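Side-chain contacts in esterase (Rhizomucor miehei, PDB 4WY5), which probably acts as a carboxylesterase of the alpha/beta-hydrolase fold, splitting carboxylic esters into an acid and an alcohol: residues L288-V291 with H292-T296; P298-T301 with P302-F306; F306-N309 with T310-H314. All blocks are in the same frame, centred on the assembly; numbering follows the deposited sequence.

Interaction 1: L288-V291 with H292-T296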
loop_
_atom_site.group_PDB
_atom_site.type_symbol
_atom_site.label_atom_id
_atom_site.label_comp_id
_atom_site.label_asym_id
_atom_site.label_seq_id
_atom_site.Cartn_x
_atom_site.Cartn_y
_atom_site.Cartn_z
ATOM N N LEU A 288 -6.702 5.505 -1.806
ATOM C CA LEU A 288 -7.663 6.589 -1.568
ATOM C C LEU A 288 -7.306 7.899 -2.279
ATOM O O LEU A 288 -6.148 8.326 -2.288
ATOM C CB LEU A 288 -7.796 6.857 -0.064
ATOM C CG LEU A 288 -8.867 6.117 0.764
ATOM C CD1 LEU A 288 -9.042 4.661 0.389
ATOM C CD2 LEU A 288 -8.560 6.219 2.246
ATOM N N GLY A 289 -8.320 8.535 -2.862
ATOM C CA GLY A 289 -8.165 9.811 -3.547
ATOM C C GLY A 289 -7.752 9.742 -5.014
ATOM O O GLY A 289 -7.579 10.789 -5.656
ATOM N N ALA A 290 -7.570 8.530 -5.542
ATOM C CA ALA A 290 -7.021 8.378 -6.894
ATOM C C ALA A 290 -8.066 7.983 -7.933
ATOM O O ALA A 290 -9.128 7.455 -7.601
ATOM C CB ALA A 290 -5.877 7.355 -6.899
ATOM N N VAL A 291 -7.741 8.237 -9.198
ATOM C CA VAL A 291 -8.620 7.909 -10.314
ATOM C C VAL A 291 -7.867 6.927 -11.212
ATOM O O VAL A 291 -6.656 6.736 -11.048
ATOM C CB VAL A 291 -9.020 9.159 -11.115
ATOM C CG1 VAL A 291 -9.770 10.144 -10.236
ATOM C CG2 VAL A 291 -7.783 9.832 -11.672
ATOM N N HIS A 292 -8.567 6.326 -12.168
ATOM C CA HIS A 292 -7.945 5.398 -13.120
ATOM C C HIS A 292 -6.792 6.038 -13.915
ATOM O O HIS A 292 -6.857 7.211 -14.289
ATOM C CB HIS A 292 -9.007 4.853 -14.092
ATOM C CG HIS A 292 -8.497 3.776 -14.999
ATOM N ND1 HIS A 292 -8.395 2.460 -14.606
ATOM C CD2 HIS A 292 -8.046 3.827 -16.275
ATOM C CE1 HIS A 292 -7.911 1.739 -15.606
ATOM N NE2 HIS A 292 -7.698 2.542 -16.629
ATOM N N GLY A 293 -5.728 5.267 -14.143
ATOM C CA GLY A 293 -4.587 5.681 -14.957
ATOM C C GLY A 293 -3.524 6.561 -14.294
ATOM O O GLY A 293 -2.596 7.028 -14.984
ATOM N N PHE A 294 -3.581 6.724 -12.968
ATOM C CA PHE A 294 -2.808 7.799 -12.327
ATOM C C PHE A 294 -1.297 7.630 -12.421
ATOM O O PHE A 294 -0.565 8.594 -12.263
ATOM C CB PHE A 294 -3.223 7.976 -10.848
ATOM C CG PHE A 294 -2.836 6.826 -9.933
ATOM C CD1 PHE A 294 -1.625 6.844 -9.219
ATOM C CD2 PHE A 294 -3.710 5.753 -9.736
ATOM C CE1 PHE A 294 -1.285 5.782 -8.337
ATOM C CE2 PHE A 294 -3.386 4.690 -8.876
ATOM C CZ PHE A 294 -2.173 4.705 -8.170
ATOM N N ILE A 295 -0.823 6.440 -12.744
ATOM C CA ILE A 295 0.615 6.229 -12.773
ATOM C C ILE A 295 1.280 7.001 -13.916
ATOM O O ILE A 295 2.478 7.296 -13.828
ATOM C CB ILE A 295 0.975 4.704 -12.874
ATOM C CG1 ILE A 295 2.300 4.406 -12.169
ATOM C CG2 ILE A 295 1.071 4.232 -14.306
ATOM C CD1 ILE A 295 2.241 4.567 -10.654
ATOM N N THR A 296 0.519 7.384 -14.947
ATOM C CA THR A 296 1.086 8.164 -16.070
ATOM C C THR A 296 0.792 9.676 -16.016
ATOM O O THR A 296 1.032 10.379 -16.991
ATOM C CB THR A 296 0.599 7.654 -17.455
ATOM O OG1 THR A 296 -0.814 7.421 -17.414
ATOM C CG2 THR A 296 1.320 6.370 -17.873
#
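Ala290 is the first residue of 288-291 to touch 292-296: its methyl lies over one face of the Phe294 ring, nearest the CD2-CE2 bond, with Ala290 CB 3.9 Å from Phe294 CD2. Val291 then supplies a backbone atom: its carbonyl O comes to the edge of the same ring, near the ring plane, 3.4 Å from Phe294 CD2. With chi1 at 69°, Phe294 CG stands between its own backbone N and carbonyl carbon, and this carries the ring back beneath Ala290. The isopropyl group of Val291 runs alongside the His292 backbone, with CG2 3.6 Å from His292 N, and packs on Ile8 and Tyr12. Val291 to Phe294 form a type II beta turn with Gly293 at its third position, where a positive phi (81°) is expected. Gly293 O, within the turn, accepts two bonds from Thr296, one from the backbone N at 3.1 Å and one from the hydroxyl OG1 at 3.0 Å, the latter in the carbonyl plane. His292, the second residue of the turn, points its side chain away from 288-291. Its CG is anti to the backbone N (chi1 -173°), and the imidazole hydrogen-bonds through ND1 to Asp262 OD2 and through NE2 to Ser161 OG, while Tyr190 meets the rings of both His292 and Phe294. The geometry is consistent with a Ser-His-Asp catalytic triad, with the serine on a nucleophile elbow and the histidine presented from the loop after the last strand of the sheet, as in other alpha/beta hydrolases.

Interaction 2: P298-T301 with P302-F306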
loop_
_atom_site.group_PDB
_atom_site.type_symbol
_atom_site.label_atom_id
_atom_site.label_comp_id
_atom_site.label_asym_id
_atom_site.label_seq_id
_atom_site.Cartn_x
_atom_site.Cartn_y
_atom_site.Cartn_z
ATOM N N PRO A 298 1.757 13.315 -15.084
ATOM C CA PRO A 298 3.069 13.988 -15.003
ATOM C C PRO A 298 3.332 14.741 -13.693
ATOM O O PRO A 298 4.458 14.732 -13.187
ATOM C CB PRO A 298 3.033 14.978 -16.178
ATOM C CG PRO A 298 1.919 14.479 -17.092
ATOM C CD PRO A 298 0.924 13.843 -16.187
ATOM N N VAL A 299 2.310 15.405 -13.165
ATOM C CA VAL A 299 2.480 16.163 -11.941
ATOM C C VAL A 299 2.385 15.245 -10.733
ATOM O O VAL A 299 1.340 14.631 -10.483
ATOM C CB VAL A 299 1.441 17.287 -11.819
ATOM C CG1 VAL A 299 1.689 18.090 -10.543
ATOM C CG2 VAL A 299 1.517 18.196 -13.035
ATOM N N GLU A 300 3.478 15.178 -9.974
ATOM C CA GLU A 300 3.598 14.274 -8.828
ATOM C C GLU A 300 2.546 14.512 -7.719
ATOM O O GLU A 300 2.219 15.653 -7.386
ATOM C CB GLU A 300 5.009 14.386 -8.245
ATOM C CG GLU A 300 5.295 13.432 -7.106
ATOM C CD GLU A 300 6.763 13.387 -6.734
ATOM O OE1 GLU A 300 7.141 14.006 -5.714
ATOM O OE2 GLU A 300 7.540 12.737 -7.467
ATOM N N THR A 301 1.993 13.417 -7.194
ATOM C CA THR A 301 1.028 13.446 -6.088
ATOM C C THR A 301 1.493 12.488 -5.011
ATOM O O THR A 301 2.274 11.588 -5.301
ATOM C CB THR A 301 -0.363 13.002 -6.526
ATOM O OG1 THR A 301 -0.301 11.631 -6.968
ATOM C CG2 THR A 301 -0.890 13.924 -7.624
ATOM N N PRO A 302 0.981 12.636 -3.778
ATOM C CA PRO A 302 1.415 11.674 -2.748
ATOM C C PRO A 302 1.125 10.214 -3.101
ATOM O O PRO A 302 1.895 9.349 -2.664
ATOM C CB PRO A 302 0.607 12.090 -1.510
ATOM C CG PRO A 302 0.303 13.549 -1.726
ATOM C CD PRO A 302 0.162 13.733 -3.217
ATOM N N GLN A 303 0.082 9.942 -3.890
ATOM C CA GLN A 303 -0.204 8.559 -4.256
ATOM C C GLN A 303 0.691 8.074 -5.416
ATOM O O GLN A 303 0.967 6.875 -5.501
ATOM C CB GLN A 303 -1.704 8.333 -4.570
ATOM C CG GLN A 303 -2.498 9.459 -5.181
ATOM C CD GLN A 303 -2.959 10.504 -4.177
ATOM O OE1 GLN A 303 -2.275 11.509 -3.968
ATOM N NE2 GLN A 303 -4.135 10.294 -3.577
ATOM N N TYR A 304 1.169 8.966 -6.289
ATOM C CA TYR A 304 2.143 8.528 -7.307
ATOM C C TYR A 304 3.435 8.072 -6.614
ATOM O O TYR A 304 3.999 7.024 -6.951
ATOM C CB TYR A 304 2.489 9.632 -8.332
ATOM C CG TYR A 304 3.628 9.212 -9.263
ATOM C CD1 TYR A 304 3.368 8.511 -10.446
ATOM C CD2 TYR A 304 4.966 9.467 -8.929
ATOM C CE1 TYR A 304 4.396 8.095 -11.284
ATOM C CE2 TYR A 304 6.009 9.045 -9.748
ATOM C CZ TYR A 304 5.712 8.360 -10.926
ATOM O OH TYR A 304 6.721 7.943 -11.757
ATOM N N ARG A 305 3.906 8.870 -5.658
ATOM C CA ARG A 305 5.138 8.557 -4.922
ATOM C C ARG A 305 5.006 7.251 -4.083
ATOM O O ARG A 305 5.871 6.379 -4.128
ATOM C CB ARG A 305 5.511 9.759 -4.034
ATOM C CG ARG A 305 6.872 9.706 -3.353
ATOM C CD ARG A 305 7.232 11.045 -2.655
ATOM N NE ARG A 305 6.228 11.493 -1.678
ATOM C CZ ARG A 305 5.386 12.521 -1.857
ATOM N NH1 ARG A 305 5.425 13.243 -2.977
ATOM N NH2 ARG A 305 4.509 12.841 -0.906
ATOM N N PHE A 306 3.908 7.110 -3.348
ATOM C CA PHE A 306 3.643 5.893 -2.568
ATOM C C PHE A 306 3.682 4.658 -3.475
ATOM O O PHE A 306 4.325 3.667 -3.167
ATOM C CB PHE A 306 2.274 5.999 -1.857
ATOM C CG PHE A 306 1.746 4.680 -1.319
ATOM C CD1 PHE A 306 2.107 4.217 -0.046
ATOM C CD2 PHE A 306 0.890 3.901 -2.084
ATOM C CE1 PHE A 306 1.620 2.994 0.450
ATOM C CE2 PHE A 306 0.402 2.677 -1.607
ATOM C CZ PHE A 306 0.769 2.221 -0.334
#
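The guanidinium of Arg305 receives the carboxylate of Glu300 at its edge: OE1 lies near the guanidinium plane, 3.3 Å from NH1, and the carboxylate is turned 68° from that plane. The two side chains cross at about a right angle, and the N-H...O angle of 141° makes the hydrogen bond within this salt bridge a weak one. Glu300 reaches across with an extended chain, whereas Arg305 has a bend at chi3 that leaves NH1 facing Glu300 OE1. The Tyr304 ring receives Glu300 CG obliquely, at 4.4 Å from CD2, and its hydroxyl goes on to Asp105 in helix 100-110. The amide of Gln303 meets Thr301 through its oxygen, OE1 approaching Thr301 CB at 3.5 Å.

Thr301 is the N-cap of helix 302-319. Its OG1 stands between the backbone N and the carbonyl carbon (chi1 63°) and there accepts from Tyr304 N at 3.1 Å; the same hydroxyl is hydrogen-bonded to Tyr12 OH. The carbonyl O of Thr301 opens the regular helical pattern by accepting from Arg305 N at 3.2 Å in a nearly straight bond. Pro302, with no N-H to offer, fills the first helical position and packs on Val282 of the second subunit, while Arg305 NH2 makes a long, weak ion pair with Asp281 of that subunit.

Chemically, the contact divides into a buried cap and a more exposed ion pair. The threonine hydroxyl takes the better-aligned bond from the first-turn Tyr304 N-H, which makes only a weak one to Thr301 O, and the negative charge of Glu300, close to this N-terminus, would probably interact favourably with the helix dipole as well as with Arg305.

Interaction 3: F306-N309 with T310-H314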
loop_
_atom_site.group_PDB
_atom_site.type_symbol
_atom_site.label_atom_id
_atom_site.label_comp_id
_atom_site.label_asym_id
_atom_site.label_seq_id
_atom_site.Cartn_x
_atom_site.Cartn_y
_atom_site.Cartn_z
ATOM N N PHE A 306 3.908 7.110 -3.348
ATOM C CA PHE A 306 3.643 5.893 -2.568
ATOM C C PHE A 306 3.682 4.658 -3.475
ATOM O O PHE A 306 4.325 3.667 -3.167
ATOM C CB PHE A 306 2.274 5.999 -1.857
ATOM C CG PHE A 306 1.746 4.680 -1.319
ATOM C CD1 PHE A 306 2.107 4.217 -0.046
ATOM C CD2 PHE A 306 0.890 3.901 -2.084
ATOM C CE1 PHE A 306 1.620 2.994 0.450
ATOM C CE2 PHE A 306 0.402 2.677 -1.607
ATOM C CZ PHE A 306 0.769 2.221 -0.334
ATOM N N THR A 307 3.035 4.739 -4.629
ATOM C CA THR A 307 2.863 3.547 -5.451
ATOM C C THR A 307 4.190 3.125 -6.066
ATOM O O THR A 307 4.520 1.932 -6.069
ATOM C CB THR A 307 1.801 3.768 -6.550
ATOM O OG1 THR A 307 0.572 4.193 -5.936
ATOM C CG2 THR A 307 1.569 2.487 -7.327
ATOM N N ILE A 308 4.983 4.089 -6.537
ATOM C CA ILE A 308 6.325 3.755 -7.046
ATOM C C ILE A 308 7.207 3.123 -5.948
ATOM O O ILE A 308 7.725 2.021 -6.132
ATOM C CB ILE A 308 7.041 4.998 -7.624
ATOM C CG1 ILE A 308 6.369 5.441 -8.932
ATOM C CG2 ILE A 308 8.511 4.689 -7.891
ATOM C CD1 ILE A 308 6.417 4.378 -10.040
ATOM N N ASN A 309 7.334 3.780 -4.793
ATOM C CA ASN A 309 8.154 3.240 -3.704
ATOM C C ASN A 309 7.705 1.857 -3.212
ATOM O O ASN A 309 8.534 1.016 -2.865
ATOM C CB ASN A 309 8.167 4.197 -2.500
ATOM C CG ASN A 309 8.928 5.480 -2.778
ATOM O OD1 ASN A 309 9.621 5.597 -3.789
ATOM N ND2 ASN A 309 8.841 6.441 -1.846
ATOM N N THR A 310 6.395 1.626 -3.190
ATOM C CA THR A 310 5.832 0.385 -2.662
ATOM C C THR A 310 6.080 -0.804 -3.617
ATOM O O THR A 310 6.384 -1.913 -3.172
ATOM C CB THR A 310 4.314 0.566 -2.382
ATOM O OG1 THR A 310 4.133 1.610 -1.409
ATOM C CG2 THR A 310 3.691 -0.716 -1.858
ATOM N N ILE A 311 5.928 -0.566 -4.921
ATOM C CA ILE A 311 6.332 -1.534 -5.933
ATOM C C ILE A 311 7.833 -1.859 -5.839
ATOM O O ILE A 311 8.229 -3.033 -5.844
ATOM C CB ILE A 311 6.035 -1.022 -7.373
ATOM C CG1 ILE A 311 4.528 -0.889 -7.623
ATOM C CG2 ILE A 311 6.648 -1.952 -8.428
ATOM C CD1 ILE A 311 4.206 -0.297 -9.003
ATOM N N VAL A 312 8.664 -0.829 -5.713
ATOM C CA VAL A 312 10.109 -1.045 -5.646
ATOM C C VAL A 312 10.482 -1.946 -4.468
ATOM O O VAL A 312 11.311 -2.848 -4.614
ATOM C CB VAL A 312 10.877 0.304 -5.554
ATOM C CG1 VAL A 312 12.333 0.105 -5.124
ATOM C CG2 VAL A 312 10.812 1.033 -6.896
ATOM N N ALA A 313 9.849 -1.735 -3.314
ATOM C CA ALA A 313 10.176 -2.539 -2.138
ATOM C C ALA A 313 9.710 -3.997 -2.277
ATOM O O ALA A 313 10.367 -4.909 -1.769
ATOM C CB ALA A 313 9.578 -1.907 -0.882
ATOM N N HIS A 314 8.594 -4.210 -2.981
ATOM C CA HIS A 314 8.068 -5.555 -3.241
ATOM C C HIS A 314 8.959 -6.327 -4.212
ATOM O O HIS A 314 9.215 -7.526 -4.025
ATOM C CB HIS A 314 6.637 -5.486 -3.812
ATOM C CG HIS A 314 6.173 -6.773 -4.420
ATOM N ND1 HIS A 314 5.628 -7.799 -3.677
ATOM C CD2 HIS A 314 6.191 -7.206 -5.707
ATOM C CE1 HIS A 314 5.324 -8.809 -4.482
ATOM N NE2 HIS A 314 5.653 -8.474 -5.717
#
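Phe306 to His314 run as regular alpha helix, with i to i+4 bonds such as Thr310 N to Phe306 O (2.9 Å) and Ile311 N to Thr307 O (3.1 Å). Phe306 O is gripped twice, for Thr310 OG1 also donates to it at 2.7 Å. This second donor stands above the carbonyl plane, 40° out of it. Placed anti to the carbonyl carbon (chi1 -61°), the same hydroxyl oxygen sits over the centre of one face of the Phe306 ring, 3.4 Å above it. The hydroxyl thus bonds to Phe306 O while its oxygen also rests on the face of that residue's ring.

Elsewhere the side chains touch lightly: Thr307 CG2 lies 4.2 Å from Ile311 CD1, and Ile308 CG2 is 4.4 Å from Val312 CG2. Thr307 OG1 bonds back to Gln303 O.

The helix presents different residues to different neighbours. Thr307, Thr310 and Ile311 rest on Phe257 of strand 254-259, and Ile308 and Val312 pack against helix 100-110. Another side faces the second subunit, where Thr310 meets Thr310 of that subunit and Asn309 ND2 hydrogen-bonds to its Asp317.

The three contacts follow one another along the chain, from the loop carrying the presumed catalytic histidine into helix 302-319. Interactions 2 and 3 hold that same helix and share Phe306. Interaction 1 lies ahead of the helix and touches its side: Phe294 CE1 lies 3.4 Å from Thr307 OG1, and Ile295 O lies 3.3 Å from Tyr304 CE1. All three are largely buried, though interaction 2 extends to the surface at Glu300, and all reach the second subunit, interaction 1 only through Leu288, outside its contact. Their chemistry varies accordingly: methyl and carbonyl against an aromatic ring in a turn near the putative active site, capping and charge at the helix start, and regular backbone bonding in its middle.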